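AgaA (Rhizobium radiobacter, PDB 6HLX) binds the opine agropinic acid as the periplasmic substrate-binding protein of an ABC transporter, presumably handing it on for import into the bacterium. Local coordinates at residues A[2-10]-A[209-217]; A[100-108]-A[119-130]. All blocks are in the same frame, centred on the assembly; numbering follows the deposited sequence. Where two conformers were deposited one is given.

Contact 1. Residues A[2-10]-A[209-217]; sequences GTLYFGLSG and GDVDIIDYV. With ZN (zinc ion), chain Q; G9Z (agropinic acid), chain E; ACT (acetate ion), chain M.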
loop_
_atom_site.group_PDB
_atom_site.type_symbol
_atom_site.label_atom_id
_atom_site.label_comp_id
_atom_site.label_asym_id
_atom_site.label_seq_id
_atom_site.Cartn_x
_atom_site.Cartn_y
_atom_site.Cartn_z
ATOM N N GLY A 2 -17.156 -18.836 16.533
ATOM C CA GLY A 2 -17.841 -17.597 16.194
ATOM C C GLY A 2 -17.466 -17.078 14.824
ATOM O O GLY A 2 -16.465 -17.506 14.230
ATOM N N THR A 3 -18.293 -16.150 14.323
ATOM C CA THR A 3 -18.141 -15.527 13.013
ATOM C C THR A 3 -17.958 -14.019 13.223
ATOM O O THR A 3 -18.542 -13.459 14.161
ATOM C CB THR A 3 -19.375 -15.909 12.152
ATOM O OG1 THR A 3 -19.413 -17.333 11.997
ATOM C CG2 THR A 3 -19.388 -15.255 10.788
ATOM N N LEU A 4 -17.204 -13.372 12.343
ATOM C CA LEU A 4 -17.009 -11.935 12.439
ATOM C C LEU A 4 -17.414 -11.304 11.109
ATOM O O LEU A 4 -17.070 -11.830 10.051
ATOM C CB LEU A 4 -15.539 -11.631 12.779
ATOM C CG LEU A 4 -15.201 -10.154 13.077
ATOM C CD1 LEU A 4 -14.176 -10.033 14.167
ATOM C CD2 LEU A 4 -14.743 -9.436 11.822
ATOM N N TYR A 5 -18.151 -10.188 11.171
ATOM C CA TYR A 5 -18.549 -9.438 9.971
ATOM C C TYR A 5 -17.652 -8.201 9.948
ATOM O O TYR A 5 -17.614 -7.431 10.927
ATOM C CB TYR A 5 -20.024 -9.032 10.033
ATOM C CG TYR A 5 -21.028 -10.179 10.039
ATOM C CD1 TYR A 5 -20.660 -11.466 9.642
ATOM C CD2 TYR A 5 -22.349 -9.967 10.410
ATOM C CE1 TYR A 5 -21.573 -12.523 9.666
ATOM C CE2 TYR A 5 -23.281 -11.011 10.399
ATOM C CZ TYR A 5 -22.895 -12.278 9.993
ATOM O OH TYR A 5 -23.820 -13.307 9.972
ATOM N N PHE A 6 -16.930 -8.035 8.836
ATOM C CA PHE A 6 -15.929 -6.976 8.673
ATOM C C PHE A 6 -16.394 -6.049 7.543
ATOM O O PHE A 6 -16.501 -6.477 6.395
ATOM C CB PHE A 6 -14.603 -7.643 8.303
ATOM C CG PHE A 6 -13.341 -6.808 8.400
ATOM C CD1 PHE A 6 -13.156 -5.687 7.587
ATOM C CD2 PHE A 6 -12.313 -7.175 9.262
ATOM C CE1 PHE A 6 -11.964 -4.944 7.653
ATOM C CE2 PHE A 6 -11.114 -6.453 9.303
ATOM C CZ PHE A 6 -10.951 -5.339 8.511
ATOM N N GLY A 7 -16.668 -4.803 7.887
ATOM C CA GLY A 7 -17.132 -3.820 6.929
ATOM C C GLY A 7 -15.966 -3.182 6.203
ATOM O O GLY A 7 -15.247 -2.361 6.781
ATOM N N LEU A 8 -15.768 -3.560 4.932
ATOM C CA LEU A 8 -14.703 -2.986 4.095
ATOM C C LEU A 8 -15.187 -1.689 3.413
ATOM O O LEU A 8 -16.370 -1.560 3.075
ATOM C CB LEU A 8 -14.285 -3.965 2.976
ATOM C CG LEU A 8 -13.552 -5.248 3.320
ATOM C CD1 LEU A 8 -13.418 -6.096 2.045
ATOM C CD2 LEU A 8 -12.175 -4.963 3.953
ATOM N N SER A 9 -14.230 -0.781 3.097
ATOM C CA SER A 9 -14.539 0.491 2.439
ATOM C C SER A 9 -14.861 0.350 0.954
ATOM O O SER A 9 -15.180 1.351 0.307
ATOM C CB SER A 9 -13.406 1.497 2.647
ATOM O OG SER A 9 -12.237 1.032 2.002
ATOM N N GLY A 10 -14.774 -0.876 0.430
ATOM C CA GLY A 10 -15.121 -1.136 -0.960
ATOM C C GLY A 10 -15.060 -2.599 -1.327
ATOM O O GLY A 10 -14.506 -3.414 -0.587
ATOM N N GLY A 209 -25.001 -1.954 14.906
ATOM C CA GLY A 209 -24.673 -3.334 15.255
ATOM C C GLY A 209 -24.809 -4.355 14.141
ATOM O O GLY A 209 -25.010 -5.537 14.424
ATOM N N ASP A 210 -24.701 -3.926 12.878
ATOM C CA ASP A 210 -24.752 -4.829 11.727
ATOM C C ASP A 210 -23.394 -5.470 11.413
ATOM O O ASP A 210 -23.368 -6.523 10.776
ATOM C CB ASP A 210 -25.258 -4.099 10.482
ATOM C CG ASP A 210 -26.707 -3.651 10.560
ATOM O OD1 ASP A 210 -27.501 -4.329 11.244
ATOM O OD2 ASP A 210 -27.046 -2.638 9.921
ATOM N N VAL A 211 -22.270 -4.811 11.785
ATOM C CA VAL A 211 -20.910 -5.340 11.550
ATOM C C VAL A 211 -20.110 -5.264 12.851
ATOM O O VAL A 211 -20.468 -4.491 13.737
ATOM C CB VAL A 211 -20.129 -4.669 10.390
ATOM C CG1 VAL A 211 -20.783 -4.945 9.039
ATOM C CG2 VAL A 211 -19.941 -3.173 10.626
ATOM N N ASP A 212 -18.986 -6.005 12.916
ATOM C CA ASP A 212 -18.151 -6.088 14.116
ATOM C C ASP A 212 -16.870 -5.264 14.032
ATOM O O ASP A 212 -16.331 -4.894 15.068
ATOM C CB ASP A 212 -17.812 -7.547 14.377
ATOM C CG ASP A 212 -19.068 -8.393 14.456
ATOM O OD1 ASP A 212 -20.007 -7.990 15.169
ATOM O OD2 ASP A 212 -19.128 -9.409 13.752
ATOM N N ILE A 213 -16.367 -5.041 12.823
ATOM C CA ILE A 213 -15.178 -4.217 12.555
ATOM C C ILE A 213 -15.437 -3.412 11.296
ATOM O O ILE A 213 -16.081 -3.920 10.389
ATOM C CB ILE A 213 -13.894 -5.107 12.335
ATOM C CG1 ILE A 213 -13.611 -6.037 13.533
ATOM C CG2 ILE A 213 -12.612 -4.243 11.987
ATOM C CD1 ILE A 213 -12.300 -6.868 13.364
ATOM N N ILE A 214 -14.912 -2.181 11.231
ATOM C CA ILE A 214 -14.925 -1.396 9.995
ATOM C C ILE A 214 -13.551 -0.822 9.742
ATOM O O ILE A 214 -12.839 -0.491 10.697
ATOM C CB ILE A 214 -16.017 -0.292 9.901
ATOM C CG1 ILE A 214 -15.855 0.811 11.018
ATOM C CG2 ILE A 214 -17.431 -0.898 9.862
ATOM C CD1 ILE A 214 -16.626 2.139 10.730
ATOM N N ASP A 215 -13.194 -0.638 8.474
ATOM C CA ASP A 215 -11.924 0.049 8.169
ATOM C C ASP A 215 -12.192 1.467 7.642
ATOM O O ASP A 215 -13.353 1.865 7.494
ATOM C CB ASP A 215 -11.021 -0.778 7.241
ATOM C CG ASP A 215 -11.506 -1.026 5.844
ATOM O OD1 ASP A 215 -12.534 -0.423 5.451
ATOM O OD2 ASP A 215 -10.835 -1.787 5.116
ATOM N N TYR A 216 -11.118 2.255 7.396
ATOM C CA TYR A 216 -11.228 3.628 6.908
ATOM C C TYR A 216 -12.281 4.442 7.683
ATOM O O TYR A 216 -13.224 4.969 7.103
ATOM C CB TYR A 216 -11.503 3.639 5.399
ATOM C CG TYR A 216 -10.271 3.381 4.565
ATOM C CD1 TYR A 216 -9.906 2.086 4.210
ATOM C CD2 TYR A 216 -9.531 4.436 4.035
ATOM C CE1 TYR A 216 -8.788 1.837 3.413
ATOM C CE2 TYR A 216 -8.414 4.201 3.223
ATOM C CZ TYR A 216 -8.043 2.897 2.917
ATOM O OH TYR A 216 -6.959 2.653 2.087
ATOM N N VAL A 217 -12.145 4.497 9.016
ATOM C CA VAL A 217 -13.095 5.273 9.817
ATOM C C VAL A 217 -12.925 6.733 9.400
ATOM O O VAL A 217 -11.796 7.247 9.470
ATOM C CB VAL A 217 -12.823 5.113 11.335
ATOM C CG1 VAL A 217 -13.713 6.048 12.149
ATOM C CG2 VAL A 217 -12.998 3.653 11.763
HETATM ZN ZN ZN Q . -20.907 -10.382 14.291
HETATM O OAM G9Z E . -6.968 1.519 -1.425
HETATM C CAB G9Z E . -7.136 2.726 -1.199
HETATM C CAC G9Z E . -8.415 3.316 -1.121
HETATM C CB G9Z E . -8.174 4.824 -0.805
HETATM C CA G9Z E . -6.671 5.015 -0.907
HETATM C C G9Z E . -6.153 5.664 0.260
HETATM O O G9Z E . -5.872 4.963 1.270
HETATM N N G9Z E . -6.142 3.630 -1.130
HETATM C CAG G9Z E . -4.670 3.277 -1.157
HETATM C CAH G9Z E . -4.067 3.613 -2.521
HETATM O OAP G9Z E . -4.163 5.029 -2.677
HETATM C CAI G9Z E . -2.604 3.176 -2.646
HETATM O OAQ G9Z E . -2.458 1.851 -2.076
HETATM C CAJ G9Z E . -2.153 3.088 -4.142
HETATM O OAR G9Z E . -0.777 2.669 -4.205
HETATM C CAK G9Z E . -2.367 4.357 -5.003
HETATM O OAT G9Z E . -2.176 4.031 -6.394
HETATM C CAL G9Z E . -1.477 5.529 -4.565
HETATM O OAS G9Z E . -1.820 6.715 -5.315
HETATM O OXT G9Z E . -6.034 6.919 0.232
HETATM C C ACT M . -19.217 -19.132 20.424
HETATM O O ACT M . -18.729 -18.168 21.065
HETATM O OXT ACT M . -19.093 -19.316 19.184
HETATM C CH3 ACT M . -20.026 -20.179 21.230
HETATM O O HOH W 1 -20.900 -11.885 13.182
HETATM O O HOH W 2 -10.665 -1.017 2.605
#

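Contact 2. Residues A[100-108]-A[119-130]; sequences NELSSISKI and TLSTPSVAMIDY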
loop_
_atom_site.group_PDB
_atom_site.type_symbol
_atom_site.label_atom_id
_atom_site.label_comp_id
_atom_site.label_asym_id
_atom_site.label_seq_id
_atom_site.Cartn_x
_atom_site.Cartn_y
_atom_site.Cartn_z
ATOM N N ASN A 100 8.842 -4.256 -10.625
ATOM C CA ASN A 100 10.099 -3.482 -10.622
ATOM C C ASN A 100 10.974 -3.811 -9.404
ATOM O O ASN A 100 12.203 -3.938 -9.526
ATOM C CB ASN A 100 9.808 -1.979 -10.629
ATOM C CG ASN A 100 10.673 -1.190 -11.583
ATOM O OD1 ASN A 100 10.984 -1.642 -12.689
ATOM N ND2 ASN A 100 11.066 0.027 -11.186
ATOM N N GLU A 101 10.323 -3.939 -8.238
ATOM C CA GLU A 101 11.010 -4.143 -6.954
ATOM C C GLU A 101 11.538 -5.553 -6.783
ATOM O O GLU A 101 12.543 -5.751 -6.096
ATOM C CB GLU A 101 10.103 -3.709 -5.794
ATOM C CG GLU A 101 9.761 -2.216 -5.832
ATOM C CD GLU A 101 8.764 -1.767 -6.888
ATOM O OE1 GLU A 101 8.770 -0.575 -7.269
ATOM O OE2 GLU A 101 7.993 -2.626 -7.365
ATOM N N LEU A 102 10.890 -6.539 -7.420
ATOM C CA LEU A 102 11.369 -7.919 -7.316
ATOM C C LEU A 102 12.249 -8.299 -8.517
ATOM O O LEU A 102 12.841 -9.379 -8.490
ATOM C CB LEU A 102 10.185 -8.903 -7.194
ATOM C CG LEU A 102 9.584 -9.051 -5.797
ATOM C CD1 LEU A 102 8.637 -7.899 -5.479
ATOM C CD2 LEU A 102 8.806 -10.346 -5.697
ATOM N N SER A 103 12.376 -7.396 -9.550
ATOM C CA SER A 103 13.058 -7.679 -10.827
ATOM C C SER A 103 14.551 -8.022 -10.726
ATOM O O SER A 103 15.104 -8.574 -11.685
ATOM C CB SER A 103 12.864 -6.541 -11.838
ATOM O OG SER A 103 13.541 -5.376 -11.397
ATOM N N SER A 104 15.189 -7.749 -9.578
ATOM C CA SER A 104 16.596 -8.119 -9.381
ATOM C C SER A 104 16.763 -9.638 -9.219
ATOM O O SER A 104 17.882 -10.114 -9.308
ATOM C CB SER A 104 17.198 -7.376 -8.201
ATOM O OG SER A 104 16.427 -7.603 -7.037
ATOM N N ILE A 105 15.673 -10.394 -9.003
ATOM C CA ILE A 105 15.772 -11.859 -8.920
ATOM C C ILE A 105 16.182 -12.352 -10.322
ATOM O O ILE A 105 15.414 -12.174 -11.269
ATOM C CB ILE A 105 14.455 -12.528 -8.446
ATOM C CG1 ILE A 105 14.121 -12.130 -6.984
ATOM C CG2 ILE A 105 14.560 -14.047 -8.623
ATOM C CD1 ILE A 105 12.618 -12.456 -6.538
ATOM N N SER A 106 17.389 -12.929 -10.458
ATOM C CA SER A 106 17.851 -13.395 -11.773
ATOM C C SER A 106 17.855 -14.913 -11.921
ATOM O O SER A 106 17.873 -15.416 -13.044
ATOM C CB SER A 106 19.219 -12.802 -12.129
ATOM O OG SER A 106 20.185 -13.074 -11.129
ATOM N N LYS A 107 17.886 -15.642 -10.807
ATOM C CA LYS A 107 17.884 -17.106 -10.836
ATOM C C LYS A 107 17.054 -17.632 -9.677
ATOM O O LYS A 107 17.161 -17.102 -8.566
ATOM C CB LYS A 107 19.338 -17.617 -10.740
ATOM C CG LYS A 107 19.483 -19.133 -10.883
ATOM C CD LYS A 107 20.916 -19.539 -11.219
ATOM C CE LYS A 107 21.808 -19.613 -10.004
ATOM N NZ LYS A 107 23.160 -20.146 -10.337
ATOM N N ILE A 108 16.207 -18.647 -9.937
ATOM C CA ILE A 108 15.411 -19.292 -8.897
ATOM C C ILE A 108 15.722 -20.784 -9.001
ATOM O O ILE A 108 15.421 -21.411 -10.025
ATOM C CB ILE A 108 13.883 -19.041 -9.016
ATOM C CG1 ILE A 108 13.543 -17.528 -9.041
ATOM C CG2 ILE A 108 13.146 -19.763 -7.852
ATOM C CD1 ILE A 108 12.094 -17.174 -9.576
ATOM N N THR A 119 19.031 -15.919 -6.478
ATOM C CA THR A 119 20.267 -15.205 -6.744
ATOM C C THR A 119 19.807 -13.916 -7.408
ATOM O O THR A 119 18.993 -13.961 -8.341
ATOM C CB THR A 119 21.256 -15.982 -7.619
ATOM O OG1 THR A 119 21.544 -17.238 -6.999
ATOM C CG2 THR A 119 22.570 -15.216 -7.805
ATOM N N LEU A 120 20.303 -12.779 -6.917
ATOM C CA LEU A 120 19.952 -11.474 -7.476
ATOM C C LEU A 120 21.040 -10.987 -8.423
ATOM O O LEU A 120 22.214 -11.317 -8.242
ATOM C CB LEU A 120 19.749 -10.432 -6.363
ATOM C CG LEU A 120 18.827 -10.774 -5.172
ATOM C CD1 LEU A 120 18.589 -9.522 -4.318
ATOM C CD2 LEU A 120 17.508 -11.386 -5.625
ATOM N N SER A 121 20.648 -10.178 -9.426
ATOM C CA SER A 121 21.591 -9.594 -10.374
ATOM C C SER A 121 22.344 -8.427 -9.697
ATOM O O SER A 121 23.487 -8.139 -10.059
ATOM C CB SER A 121 20.864 -9.151 -11.646
ATOM O OG SER A 121 19.693 -8.407 -11.338
ATOM N N THR A 122 21.679 -7.735 -8.728
ATOM C CA THR A 122 22.281 -6.652 -7.927
ATOM C C THR A 122 21.875 -6.875 -6.456
ATOM O O THR A 122 20.775 -7.369 -6.217
ATOM C CB THR A 122 21.833 -5.250 -8.421
ATOM O OG1 THR A 122 20.400 -5.172 -8.456
ATOM C CG2 THR A 122 22.435 -4.874 -9.787
ATOM N N PRO A 123 22.702 -6.488 -5.462
ATOM C CA PRO A 123 22.317 -6.742 -4.059
ATOM C C PRO A 123 21.102 -5.970 -3.598
ATOM O O PRO A 123 20.827 -4.872 -4.101
ATOM C CB PRO A 123 23.537 -6.298 -3.257
ATOM C CG PRO A 123 24.665 -6.218 -4.233
ATOM C CD PRO A 123 24.050 -5.878 -5.550
ATOM N N SER A 124 20.364 -6.555 -2.643
ATOM C CA SER A 124 19.220 -5.874 -2.048
ATOM C C SER A 124 19.011 -6.315 -0.612
ATOM O O SER A 124 18.524 -7.434 -0.352
ATOM C CB SER A 124 17.943 -6.073 -2.849
ATOM O OG SER A 124 16.906 -5.360 -2.190
ATOM N N VAL A 125 19.287 -5.394 0.320
ATOM C CA VAL A 125 19.025 -5.635 1.748
ATOM C C VAL A 125 17.483 -5.529 2.023
ATOM O O VAL A 125 17.058 -5.755 3.157
ATOM C CB VAL A 125 19.811 -4.633 2.640
ATOM C CG1 VAL A 125 21.323 -4.822 2.470
ATOM C CG2 VAL A 125 19.391 -3.184 2.348
ATOM N N ALA A 126 16.677 -5.143 1.006
ATOM C CA ALA A 126 15.216 -4.989 1.150
ATOM C C ALA A 126 14.423 -6.150 0.529
ATOM O O ALA A 126 13.195 -6.144 0.590
ATOM C CB ALA A 126 14.777 -3.681 0.522
ATOM N N MET A 127 15.109 -7.110 -0.116
ATOM C CA MET A 127 14.439 -8.227 -0.784
ATOM C C MET A 127 13.530 -9.001 0.166
ATOM O O MET A 127 12.414 -9.356 -0.228
ATOM C CB MET A 127 15.460 -9.156 -1.461
ATOM C CG MET A 127 14.830 -10.287 -2.297
ATOM S SD MET A 127 13.617 -9.699 -3.520
ATOM C CE MET A 127 14.641 -8.715 -4.589
ATOM N N ILE A 128 13.998 -9.294 1.404
ATOM C CA ILE A 128 13.131 -10.035 2.347
ATOM C C ILE A 128 11.833 -9.241 2.617
ATOM O O ILE A 128 10.727 -9.807 2.611
ATOM C CB ILE A 128 13.891 -10.389 3.662
ATOM C CG1 ILE A 128 15.023 -11.413 3.396
ATOM C CG2 ILE A 128 12.948 -10.911 4.746
ATOM C CD1 ILE A 128 14.555 -12.837 2.987
ATOM N N ASP A 129 11.970 -7.906 2.755
ATOM C CA ASP A 129 10.783 -7.052 2.978
ATOM C C ASP A 129 9.829 -7.093 1.775
ATOM O O ASP A 129 8.607 -7.208 1.967
ATOM C CB ASP A 129 11.200 -5.611 3.281
ATOM C CG ASP A 129 11.939 -5.491 4.603
ATOM O OD1 ASP A 129 11.278 -5.321 5.631
ATOM O OD2 ASP A 129 13.178 -5.567 4.599
ATOM N N TYR A 130 10.363 -7.049 0.541
ATOM C CA TYR A 130 9.497 -7.120 -0.649
ATOM C C TYR A 130 8.823 -8.491 -0.789
ATOM O O TYR A 130 7.703 -8.568 -1.301
ATOM C CB TYR A 130 10.215 -6.679 -1.931
ATOM C CG TYR A 130 10.358 -5.166 -2.010
ATOM C CD1 TYR A 130 9.235 -4.343 -2.107
ATOM C CD2 TYR A 130 11.615 -4.562 -2.038
ATOM C CE1 TYR A 130 9.356 -2.955 -2.204
ATOM C CE2 TYR A 130 11.746 -3.174 -2.149
ATOM C CZ TYR A 130 10.613 -2.376 -2.216
ATOM O OH TYR A 130 10.711 -1.005 -2.313
HETATM O O HOH W 3 14.490 -4.561 -4.467
HETATM O O HOH W 4 17.639 -9.553 -12.704
HETATM O O HOH W 5 23.914 -18.359 -7.716
#

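Contact 1. Residues A[2-10]-A[209-217]
Y5 and D212 meet twice: the Y5 amide donates almost straight to OD2 of D212 (2.9 Å from Y5 N, 173° at the hydrogen), reaching its anti side 25° out of the carboxylate plane, while Y5 O accepts from the amides of both D212 and I213. OD2 of D212 also binds a zinc ion at 2.1 Å, so backbone and metal share one oxygen; H488 and H490, from the run of histidines at the C terminus, evidently a purification tag, and a water complete the site. That water sits over one face of the Y5 ring and donates to T3 O. Further along, G7 N donates to I213 O (2.7 Å) and D215 N to G7 O, making strands 3-8 and 213-214 parallel neighbours in the mixed sheet of this periplasmic binding protein. I213 CG2 lies over the face of the F6 ring, 4.0 Å from its centroid, and I213 CD1 touches L4 CD1; V458 of the next strand packs on I213. At S9 a water joins OG (2.7 Å), itself bonded to Y332, to D215 OD2. With CG anti to its carbonyl carbon (chi1 -78°), Y216 extends to agropinic acid, its OH donating to carboxylate atom O (2.7 Å) and bonded also to T23.

Contact 2. Residues A[100-108]-A[119-130]
I105 and L120 form a non-hydrogen-bonded antiparallel pair, and K107 and T119 the hydrogen-bonded pair beside it, with the register slipping by one residue between them. At the slip T119 O accepts from two successive amides, S106 N at 2.8 Å in the carbonyl plane and K107 N at 3.2 Å, and T119 N returns a bond to K107 O. Towards the other end of the pairing S104 O, within the type I turn L102-I105, takes the amide of S121 (2.8 Å).

K107 and T119 run side by side in the same direction on one face, linked through a water that T119 OG1 holds at 2.7 Å and K107 NZ only weakly. I105 and L120 diverge from their pairing, yet I105 CG1 still meets L120 CD2 at 3.7 Å. M127 starts with CG anti to its backbone N (chi1 -175°) and then bends at chi2 and chi3, which carries its methyl CE to S104 OG and near E101 O. In the following helical turn the Y130 ring receives E101 CB over the centre of one face, 3.7 Å from the centroid and 9° off the normal, a CH-pi contact; CG of the bent glutamate chain lies over the same face. Y130 OH is bonded to the carbonyl of D387. Before the helix, S124 OG accepts from A126 N, a capping bond.

L120 and M127 both pack on F62 of strand 61-66, while I105 reaches L90 of helix 79-90. The paired residues belong to a beta hairpin, strands 105-110 and 115-120, with a classic beta bulge at S106-K107 and short helices before and after it.

How the contacts relate
From the N terminus the chain enters strand 3-8, and contact 1 closes only some 200 residues later, when 209-217 comes back to lie beside that first strand. Contact 2 falls wholly within this excursion and spans a far shorter loop, with just ten residues between 100-108 and 119-130. The two therefore nest and do not cross. They belong to different sheets: contact 1 joins central strands of the seven-stranded mixed sheet, whereas contact 2 ties the edge hairpin of the five-stranded antiparallel sheet to its flanking helices. Their centres lie 37 Å apart, on opposite sides of the chain's centre, and their nearest atoms remain about 18 Å from each other.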